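Local atomic coordinates of telomerase reverse transcriptase (Candida tropicalis MYA-3404, PDB entry 6ZD1), a protein that probably extends chromosome ends by copying a template within the enzyme's own RNA into telomeric DNA repeats. Residues S199-L204 against G241-I246; K268-Y273 against F380-R385; K486-W489 against D494-L497. All blocks are in the same frame, centred on the assembly; numbering follows the deposited sequence.

How the contacts relate
The three contacts follow one another along the chain, and each closes before the next opens. Contact 1 joins helix 198-216 to the start of strand 244-249, the outer strand of a mixed five-stranded sheet. Contact 2 lies about 32 Å away between centres, where the long helix 263-298 meets the loop 380-385 at the surface. Contact 3 is remote from both, its centre about 42 Å from that of contact 1 and 50 Å from that of contact 2, at the edge strand 495-500 of the four-stranded antiparallel sheet. Contact 1 thus joins the RNA-binding region to the reverse transcriptase region, while contacts 2 and 3 link parts within the latter.

Contact 1 (S199-L204 against G241-I246); sequences SIWNEL and GGFRVI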
loop_
_atom_site.group_PDB
_atom_site.type_symbol
_atom_site.label_atom_id
_atom_site.label_comp_id
_atom_site.label_asym_id
_atom_site.label_seq_id
_atom_site.Cartn_x
_atom_site.Cartn_y
_atom_site.Cartn_z
ATOM N N SER A 199 10.339 -17.409 -15.474
ATOM C CA SER A 199 11.674 -17.992 -15.561
ATOM C C SER A 199 12.739 -17.030 -15.043
ATOM O O SER A 199 13.643 -17.436 -14.304
ATOM C CB SER A 199 11.976 -18.418 -17.001
ATOM O OG SER A 199 11.705 -17.378 -17.925
ATOM N N ILE A 200 12.654 -15.752 -15.418
ATOM C CA ILE A 200 13.681 -14.814 -14.978
ATOM C C ILE A 200 13.395 -14.303 -13.569
ATOM O O ILE A 200 14.327 -13.954 -12.834
ATOM C CB ILE A 200 13.827 -13.655 -15.981
ATOM C CG1 ILE A 200 15.209 -13.014 -15.849
ATOM C CG2 ILE A 200 12.749 -12.606 -15.768
ATOM C CD1 ILE A 200 16.355 -13.978 -16.079
ATOM N N TRP A 201 12.127 -14.266 -13.152
ATOM C CA TRP A 201 11.837 -13.843 -11.786
ATOM C C TRP A 201 12.329 -14.871 -10.775
ATOM O O TRP A 201 12.905 -14.505 -9.743
ATOM C CB TRP A 201 10.340 -13.596 -11.604
ATOM C CG TRP A 201 9.974 -13.324 -10.171
ATOM C CD1 TRP A 201 9.440 -14.208 -9.279
ATOM C CD2 TRP A 201 10.138 -12.088 -9.463
ATOM N NE1 TRP A 201 9.254 -13.598 -8.060
ATOM C CE2 TRP A 201 9.673 -12.295 -8.147
ATOM C CE3 TRP A 201 10.630 -10.825 -9.813
ATOM C CZ2 TRP A 201 9.686 -11.289 -7.181
ATOM C CZ3 TRP A 201 10.639 -9.826 -8.854
ATOM C CH2 TRP A 201 10.168 -10.064 -7.554
ATOM N N ASN A 202 12.132 -16.162 -11.062
ATOM C CA ASN A 202 12.613 -17.198 -10.152
ATOM C C ASN A 202 14.130 -17.160 -10.037
ATOM O O ASN A 202 14.685 -17.375 -8.955
ATOM C CB ASN A 202 12.144 -18.578 -10.615
ATOM C CG ASN A 202 10.643 -18.755 -10.490
ATOM O OD1 ASN A 202 9.995 -18.117 -9.658
ATOM N ND2 ASN A 202 10.082 -19.627 -11.317
ATOM N N GLU A 203 14.815 -16.871 -11.144
ATOM C CA GLU A 203 16.271 -16.808 -11.118
ATOM C C GLU A 203 16.747 -15.620 -10.290
ATOM O O GLU A 203 17.632 -15.759 -9.438
ATOM C CB GLU A 203 16.806 -16.734 -12.551
ATOM C CG GLU A 203 18.201 -17.303 -12.757
ATOM C CD GLU A 203 19.277 -16.238 -12.722
ATOM O OE1 GLU A 203 20.196 -16.349 -11.883
ATOM O OE2 GLU A 203 19.201 -15.290 -13.533
ATOM N N LEU A 204 16.158 -14.443 -10.514
ATOM C CA LEU A 204 16.523 -13.273 -9.722
ATOM C C LEU A 204 16.186 -13.470 -8.250
ATOM O O LEU A 204 16.982 -13.122 -7.370
ATOM C CB LEU A 204 15.814 -12.031 -10.256
ATOM C CG LEU A 204 16.159 -11.599 -11.678
ATOM C CD1 LEU A 204 15.398 -10.331 -12.017
ATOM C CD2 LEU A 204 17.660 -11.403 -11.833
ATOM N N GLY A 241 19.061 -1.728 -6.917
ATOM C CA GLY A 241 20.108 -2.717 -7.080
ATOM C C GLY A 241 19.788 -4.131 -6.620
ATOM O O GLY A 241 20.624 -5.026 -6.776
ATOM N N GLY A 242 18.595 -4.366 -6.076
ATOM C CA GLY A 242 18.292 -5.605 -5.385
ATOM C C GLY A 242 16.811 -5.739 -5.097
ATOM O O GLY A 242 15.972 -5.445 -5.954
ATOM N N PHE A 243 16.470 -6.229 -3.911
ATOM C CA PHE A 243 15.076 -6.311 -3.523
ATOM C C PHE A 243 14.924 -5.870 -2.075
ATOM O O PHE A 243 15.848 -5.993 -1.264
ATOM C CB PHE A 243 14.520 -7.734 -3.711
ATOM C CG PHE A 243 14.647 -8.259 -5.119
ATOM C CD1 PHE A 243 15.797 -8.923 -5.523
ATOM C CD2 PHE A 243 13.620 -8.093 -6.035
ATOM C CE1 PHE A 243 15.924 -9.407 -6.812
ATOM C CE2 PHE A 243 13.741 -8.576 -7.329
ATOM C CZ PHE A 243 14.897 -9.234 -7.717
ATOM N N ARG A 244 13.751 -5.324 -1.771
ATOM C CA ARG A 244 13.296 -5.241 -0.397
ATOM C C ARG A 244 12.771 -6.607 0.002
ATOM O O ARG A 244 12.120 -7.289 -0.795
ATOM C CB ARG A 244 12.194 -4.194 -0.246
ATOM C CG ARG A 244 12.630 -2.893 0.396
ATOM C CD ARG A 244 11.798 -2.559 1.622
ATOM N NE ARG A 244 10.372 -2.803 1.422
ATOM C CZ ARG A 244 9.548 -1.972 0.793
ATOM N NH1 ARG A 244 10.006 -0.835 0.285
ATOM N NH2 ARG A 244 8.264 -2.279 0.666
ATOM N N VAL A 245 13.061 -7.011 1.228
ATOM C CA VAL A 245 12.630 -8.304 1.735
ATOM C C VAL A 245 11.441 -8.054 2.650
ATOM O O VAL A 245 11.567 -7.406 3.695
ATOM C CB VAL A 245 13.763 -9.040 2.460
ATOM C CG1 VAL A 245 13.290 -10.414 2.905
ATOM C CG2 VAL A 245 14.977 -9.159 1.552
ATOM N N ILE A 246 10.278 -8.544 2.239
ATOM C CA ILE A 246 9.055 -8.466 3.023
ATOM C C ILE A 246 8.644 -9.883 3.386
ATOM O O ILE A 246 8.776 -10.805 2.573
ATOM C CB ILE A 246 7.928 -7.746 2.253
ATOM C CG1 ILE A 246 8.408 -6.376 1.771
ATOM C CG2 ILE A 246 6.688 -7.599 3.123
ATOM C CD1 ILE A 246 8.923 -5.491 2.884
#
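Phe243, just ahead of strand 244-249, pushes its ring toward helix 198-216 and meets Trp201 and Leu204 there, one helical turn apart. The two backbones stay well separated, with Leu204 CA and Gly242 CA 9.0 Å apart, so the aromatic side chain does the bridging. Its chi1 of -57° sets CG opposite the carbonyl carbon and sends the ring across the gap.

The tight part is this three-residue cluster. Phe243 CE2 comes to 3.7 Å from Trp201 CZ3 and almost as near CH2, so the far rim of the indole does the touching. The phenyl ring and the six-membered ring of the indole stand nearly perpendicular, at 88°, with centroids 5.6 Å apart, and the two side chains run in opposing senses, each passing alongside the other. Leu204 approaches differently: its CB lies near the plane of the phenyl ring, at the edge, 3.9 Å from Phe243 CZ. Farther out, Trp201 stacks on Tyr181, and Phe243 has an edge-to-face partner in Trp208 on the next turns of the same helix.

The loose side is the flank of the helix turned from the sheet, where Ser199, Asn202 and Glu203 are exposed. Polar groups take over there: Glu203 OE1 accepts a hydrogen bond from Asn207 ND2, and Ser199 OG is bonded to Tyr57 OH. On the strand, backbone hydrogen bonds between Arg244 and Ile237 and between Ile246 and Lys235 tie the segment to strand 231-237, in a hairpin that resembles motifs 1 and 2 of the reverse transcriptase fingers.

With no hydrogen bond or charge pair between the two segments, their direct contact rests on apolar and aromatic packing, joining this helix to the sheet through buried hydrocarbon and aromatic surface.

Contact 2 (K268-Y273 against F380-R385); sequences KEKWDY and FLKLKR
Trp271 and Leu383 form the apolar half of this surface contact: the methyl CD2 of Leu383 approaches the outer corner of the indole, 4.3 Å from Trp271 CH2, a loose touch from an oblique direction. Beside it two lysines converge. Lys270 NZ and Lys382 NZ are modelled 3.2 Å apart, and as both are donors no bond joins them. Lys382 NZ also lies over the aliphatic part of its neighbour, 3.7 Å from Lys270 CG.

The next shell makes sense of the pair. Lys270 NZ forms a salt bridge with Asp378, whose carboxylate probably offsets part of the accumulated positive charge. Bends at chi2 and chi4 curl the Lys270 chain so that its ammonium group reaches this site. On the helix, Lys268 NZ makes a salt bridge one turn along to Asp272 OD2 at 2.9 Å, using the syn lone pair of that oxygen. Trp271, Lys382 and Leu383 also touch a crystal neighbour, which may influence their conformations.

What presents Lys382 and Leu383 to the helix is the fold of the loop itself. Leu383 N donates to Phe380 O at 3.0 Å, closing a four-residue turn in which Leu381 is extended and Lys382 adopts a positive phi of 78°. Those backbone angles are the signature of a type II beta turn, packed here against the side of helix 263-298.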
loop_
_atom_site.group_PDB
_atom_site.type_symbol
_atom_site.label_atom_id
_atom_site.label_comp_id
_atom_site.label_asym_id
_atom_site.label_seq_id
_atom_site.Cartn_x
_atom_site.Cartn_y
_atom_site.Cartn_z
ATOM N N LYS A 268 -9.619 -24.490 8.726
ATOM C CA LYS A 268 -9.664 -24.404 10.183
ATOM C C LYS A 268 -8.598 -23.450 10.705
ATOM O O LYS A 268 -8.880 -22.578 11.534
ATOM C CB LYS A 268 -9.487 -25.798 10.796
ATOM C CG LYS A 268 -9.916 -25.923 12.264
ATOM C CD LYS A 268 -8.833 -25.486 13.246
ATOM C CE LYS A 268 -9.342 -25.510 14.680
ATOM N NZ LYS A 268 -8.349 -24.948 15.639
ATOM N N GLU A 269 -7.361 -23.603 10.231
ATOM C CA GLU A 269 -6.293 -22.734 10.702
ATOM C C GLU A 269 -6.417 -21.323 10.150
ATOM O O GLU A 269 -5.914 -20.382 10.774
ATOM C CB GLU A 269 -4.934 -23.329 10.335
ATOM C CG GLU A 269 -4.675 -24.675 10.988
ATOM C CD GLU A 269 -3.255 -25.158 10.789
ATOM O OE1 GLU A 269 -2.850 -26.110 11.489
ATOM O OE2 GLU A 269 -2.545 -24.582 9.936
ATOM N N LYS A 270 -7.094 -21.152 9.013
ATOM C CA LYS A 270 -7.338 -19.807 8.505
ATOM C C LYS A 270 -8.165 -18.997 9.494
ATOM O O LYS A 270 -7.895 -17.810 9.716
ATOM C CB LYS A 270 -8.032 -19.878 7.143
ATOM C CG LYS A 270 -8.387 -18.525 6.545
ATOM C CD LYS A 270 -7.160 -17.639 6.410
ATOM C CE LYS A 270 -7.531 -16.234 5.958
ATOM N NZ LYS A 270 -8.151 -16.223 4.604
ATOM N N TRP A 271 -9.160 -19.630 10.123
ATOM C CA TRP A 271 -9.970 -18.952 11.129
ATOM C C TRP A 271 -9.266 -18.842 12.472
ATOM O O TRP A 271 -9.610 -17.955 13.263
ATOM C CB TRP A 271 -11.310 -19.671 11.302
ATOM C CG TRP A 271 -12.264 -19.360 10.206
ATOM C CD1 TRP A 271 -12.466 -20.080 9.065
ATOM C CD2 TRP A 271 -13.132 -18.226 10.125
ATOM N NE1 TRP A 271 -13.418 -19.467 8.283
ATOM C CE2 TRP A 271 -13.842 -18.327 8.911
ATOM C CE3 TRP A 271 -13.385 -17.135 10.966
ATOM C CZ2 TRP A 271 -14.787 -17.382 8.519
ATOM C CZ3 TRP A 271 -14.323 -16.197 10.574
ATOM C CH2 TRP A 271 -15.012 -16.327 9.361
ATOM N N ASP A 272 -8.295 -19.715 12.749
ATOM C CA ASP A 272 -7.441 -19.504 13.911
ATOM C C ASP A 272 -6.683 -18.189 13.793
ATOM O O ASP A 272 -6.636 -17.405 14.747
ATOM C CB ASP A 272 -6.467 -20.672 14.070
ATOM C CG ASP A 272 -7.118 -21.898 14.671
ATOM O OD1 ASP A 272 -8.043 -21.737 15.494
ATOM O OD2 ASP A 272 -6.698 -23.024 14.326
ATOM N N TYR A 273 -6.114 -17.912 12.615
ATOM C CA TYR A 273 -5.413 -16.646 12.423
ATOM C C TYR A 273 -6.380 -15.475 12.500
ATOM O O TYR A 273 -6.085 -14.462 13.146
ATOM C CB TYR A 273 -4.676 -16.644 11.082
ATOM C CG TYR A 273 -3.801 -15.425 10.864
ATOM C CD1 TYR A 273 -4.298 -14.288 10.236
ATOM C CD2 TYR A 273 -2.477 -15.411 11.289
ATOM C CE1 TYR A 273 -3.500 -13.172 10.037
ATOM C CE2 TYR A 273 -1.675 -14.301 11.096
ATOM C CZ TYR A 273 -2.189 -13.185 10.470
ATOM O OH TYR A 273 -1.391 -12.078 10.276
ATOM N N PHE A 380 -17.261 -10.508 5.884
ATOM C CA PHE A 380 -18.367 -10.299 4.952
ATOM C C PHE A 380 -18.264 -11.252 3.780
ATOM O O PHE A 380 -19.161 -12.063 3.532
ATOM C CB PHE A 380 -18.386 -8.833 4.499
ATOM C CG PHE A 380 -18.410 -7.885 5.655
ATOM C CD1 PHE A 380 -17.235 -7.575 6.327
ATOM C CD2 PHE A 380 -19.600 -7.356 6.117
ATOM C CE1 PHE A 380 -17.246 -6.737 7.419
ATOM C CE2 PHE A 380 -19.621 -6.507 7.212
ATOM C CZ PHE A 380 -18.436 -6.199 7.863
ATOM N N LEU A 381 -17.164 -11.173 3.048
ATOM C CA LEU A 381 -16.796 -12.281 2.187
ATOM C C LEU A 381 -16.523 -13.508 3.053
ATOM O O LEU A 381 -15.804 -13.431 4.053
ATOM C CB LEU A 381 -15.592 -11.918 1.314
ATOM C CG LEU A 381 -14.250 -11.563 1.955
ATOM C CD1 LEU A 381 -13.306 -12.744 1.825
ATOM C CD2 LEU A 381 -13.672 -10.322 1.297
ATOM N N LYS A 382 -17.132 -14.630 2.674
ATOM C CA LYS A 382 -17.274 -15.898 3.400
ATOM C C LYS A 382 -18.354 -15.886 4.483
ATOM O O LYS A 382 -18.533 -16.915 5.111
ATOM C CB LYS A 382 -15.973 -16.362 4.079
ATOM C CG LYS A 382 -14.717 -16.371 3.229
ATOM C CD LYS A 382 -13.510 -16.314 4.158
ATOM C CE LYS A 382 -12.384 -17.249 3.745
ATOM N NZ LYS A 382 -11.231 -17.137 4.688
ATOM N N LEU A 383 -19.058 -14.779 4.746
ATOM C CA LEU A 383 -20.308 -14.891 5.501
ATOM C C LEU A 383 -21.462 -14.071 4.929
ATOM O O LEU A 383 -22.601 -14.284 5.354
ATOM C CB LEU A 383 -20.110 -14.506 6.982
ATOM C CG LEU A 383 -18.997 -15.116 7.862
ATOM C CD1 LEU A 383 -18.908 -14.369 9.186
ATOM C CD2 LEU A 383 -19.159 -16.607 8.124
ATOM N N LYS A 384 -21.218 -13.169 3.979
ATOM C CA LYS A 384 -22.190 -12.181 3.502
ATOM C C LYS A 384 -21.810 -11.790 2.075
ATOM O O LYS A 384 -21.043 -12.491 1.406
ATOM C CB LYS A 384 -22.244 -10.960 4.433
ATOM C CG LYS A 384 -22.897 -11.198 5.793
ATOM C CD LYS A 384 -22.788 -9.967 6.683
ATOM C CE LYS A 384 -23.391 -10.219 8.058
ATOM N NZ LYS A 384 -23.302 -9.019 8.935
ATOM N N ARG A 385 -22.384 -10.690 1.585
ATOM C CA ARG A 385 -22.160 -10.235 0.220
ATOM C C ARG A 385 -21.486 -8.859 0.164
ATOM O O ARG A 385 -21.432 -8.109 1.144
ATOM C CB ARG A 385 -23.471 -10.246 -0.584
ATOM C CG ARG A 385 -23.931 -11.666 -0.921
ATOM C CD ARG A 385 -25.142 -11.702 -1.845
ATOM N NE ARG A 385 -25.531 -13.074 -2.172
ATOM C CZ ARG A 385 -26.586 -13.398 -2.914
ATOM N NH1 ARG A 385 -27.364 -12.446 -3.410
ATOM N NH2 ARG A 385 -26.865 -14.671 -3.159
#

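Contact 3 (K486-W489 against D494-L497); sequences KFLW and DNLL
The backbone of 486-489, with an inverse gamma turn centred on Phe487, runs beside strand 495-497, Leu488 CA lying 7.0 Å from Asn495 CA. Strand 495-500 forms a hairpin with strand 503-508, and the Val-Asp-Asp sequence of motif C in the reverse transcriptase palm spans the turn and the start of the second strand; the contact lies at the start of this hairpin.

On the loop side Leu488 carries the contact. Its CD1 methyl meets Leu497 CD2 at 3.8 Å, the two side chains crossing at about a right angle. Phe506 of the partner strand touches both leucines and Asn495. Leu496, alternating to the other side of the sheet, packs on helix 309-326 instead. Within the loop, Trp489 lays one face of its indole, near the rim, against Leu488 CB, while its NE1 is hydrogen-bonded to Ser304 OG.

Asn495 supplies the polar link. A chi1 of 40° places its amide between the backbone N and carbonyl carbon, from where it reaches the loop. The resulting bond is weak and bent: Asn495 ND2 lies 3.1 Å from Leu488 O, with an angle of 134° at the hydrogen, and the same nitrogen sits 3.4 Å from Leu488 CD2.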
loop_
_atom_site.group_PDB
_atom_site.type_symbol
_atom_site.label_atom_id
_atom_site.label_comp_id
_atom_site.label_asym_id
_atom_site.label_seq_id
_atom_site.Cartn_x
_atom_site.Cartn_y
_atom_site.Cartn_z
ATOM N N LYS A 486 18.767 14.611 24.641
ATOM C CA LYS A 486 18.243 15.378 25.768
ATOM C C LYS A 486 18.541 16.866 25.639
ATOM O O LYS A 486 17.716 17.697 26.037
ATOM C CB LYS A 486 18.820 14.842 27.079
ATOM C CG LYS A 486 18.404 13.418 27.403
ATOM C CD LYS A 486 19.105 12.901 28.654
ATOM C CE LYS A 486 18.670 11.477 28.977
ATOM N NZ LYS A 486 19.417 10.912 30.133
ATOM N N PHE A 487 19.681 17.230 25.054
ATOM C CA PHE A 487 20.046 18.639 24.981
ATOM C C PHE A 487 19.362 19.309 23.798
ATOM O O PHE A 487 20.016 19.967 22.983
ATOM C CB PHE A 487 21.566 18.784 24.850
ATOM C CG PHE A 487 22.173 17.876 23.800
ATOM C CD1 PHE A 487 22.288 18.286 22.479
ATOM C CD2 PHE A 487 22.632 16.613 24.141
ATOM C CE1 PHE A 487 22.833 17.454 21.521
ATOM C CE2 PHE A 487 23.184 15.779 23.184
ATOM C CZ PHE A 487 23.284 16.202 21.873
ATOM N N LEU A 488 18.043 19.179 23.705
ATOM C CA LEU A 488 17.282 19.883 22.684
ATOM C C LEU A 488 15.992 20.512 23.177
ATOM O O LEU A 488 15.494 21.437 22.520
ATOM C CB LEU A 488 16.968 18.947 21.506
ATOM C CG LEU A 488 18.156 18.597 20.592
ATOM C CD1 LEU A 488 17.732 17.674 19.458
ATOM C CD2 LEU A 488 18.800 19.859 20.039
ATOM N N TRP A 489 15.432 20.054 24.298
ATOM C CA TRP A 489 14.052 20.352 24.659
ATOM C C TRP A 489 13.938 21.236 25.899
ATOM O O TRP A 489 12.905 21.226 26.577
ATOM C CB TRP A 489 13.275 19.049 24.847
ATOM C CG TRP A 489 13.548 18.047 23.758
ATOM C CD1 TRP A 489 13.312 18.201 22.421
ATOM C CD2 TRP A 489 14.110 16.739 23.915
ATOM N NE1 TRP A 489 13.693 17.070 21.737
ATOM C CE2 TRP A 489 14.185 16.159 22.633
ATOM C CE3 TRP A 489 14.556 16.003 25.018
ATOM C CZ2 TRP A 489 14.688 14.878 22.423
ATOM C CZ3 TRP A 489 15.050 14.731 24.807
ATOM C CH2 TRP A 489 15.115 14.183 23.520
ATOM N N ASP A 494 15.146 27.726 19.713
ATOM C CA ASP A 494 16.298 27.929 18.847
ATOM C C ASP A 494 16.632 26.747 17.949
ATOM O O ASP A 494 17.422 26.920 17.015
ATOM C CB ASP A 494 17.543 28.264 19.686
ATOM C CG ASP A 494 17.579 29.719 20.118
ATOM O OD1 ASP A 494 17.990 30.575 19.306
ATOM O OD2 ASP A 494 17.181 30.009 21.267
ATOM N N ASN A 495 16.083 25.561 18.203
ATOM C CA ASN A 495 16.411 24.394 17.400
ATOM C C ASN A 495 15.215 23.455 17.344
ATOM O O ASN A 495 14.366 23.448 18.240
ATOM C CB ASN A 495 17.645 23.668 17.942
ATOM C CG ASN A 495 17.670 23.618 19.448
ATOM O OD1 ASN A 495 18.383 24.384 20.092
ATOM N ND2 ASN A 495 16.883 22.716 20.022
ATOM N N LEU A 496 15.158 22.666 16.271
ATOM C CA LEU A 496 14.023 21.800 15.988
ATOM C C LEU A 496 14.512 20.491 15.385
ATOM O O LEU A 496 15.232 20.501 14.385
ATOM C CB LEU A 496 13.045 22.483 15.028
ATOM C CG LEU A 496 11.969 21.579 14.429
ATOM C CD1 LEU A 496 10.962 21.193 15.497
ATOM C CD2 LEU A 496 11.287 22.248 13.243
ATOM N N LEU A 497 14.123 19.373 15.997
ATOM C CA LEU A 497 14.420 18.039 15.492
ATOM C C LEU A 497 13.122 17.318 15.158
ATOM O O LEU A 497 12.169 17.343 15.943
ATOM C CB LEU A 497 15.221 17.220 16.513
ATOM C CG LEU A 497 15.616 15.794 16.115
ATOM C CD1 LEU A 497 16.627 15.810 14.976
ATOM C CD2 LEU A 497 16.156 15.019 17.310
#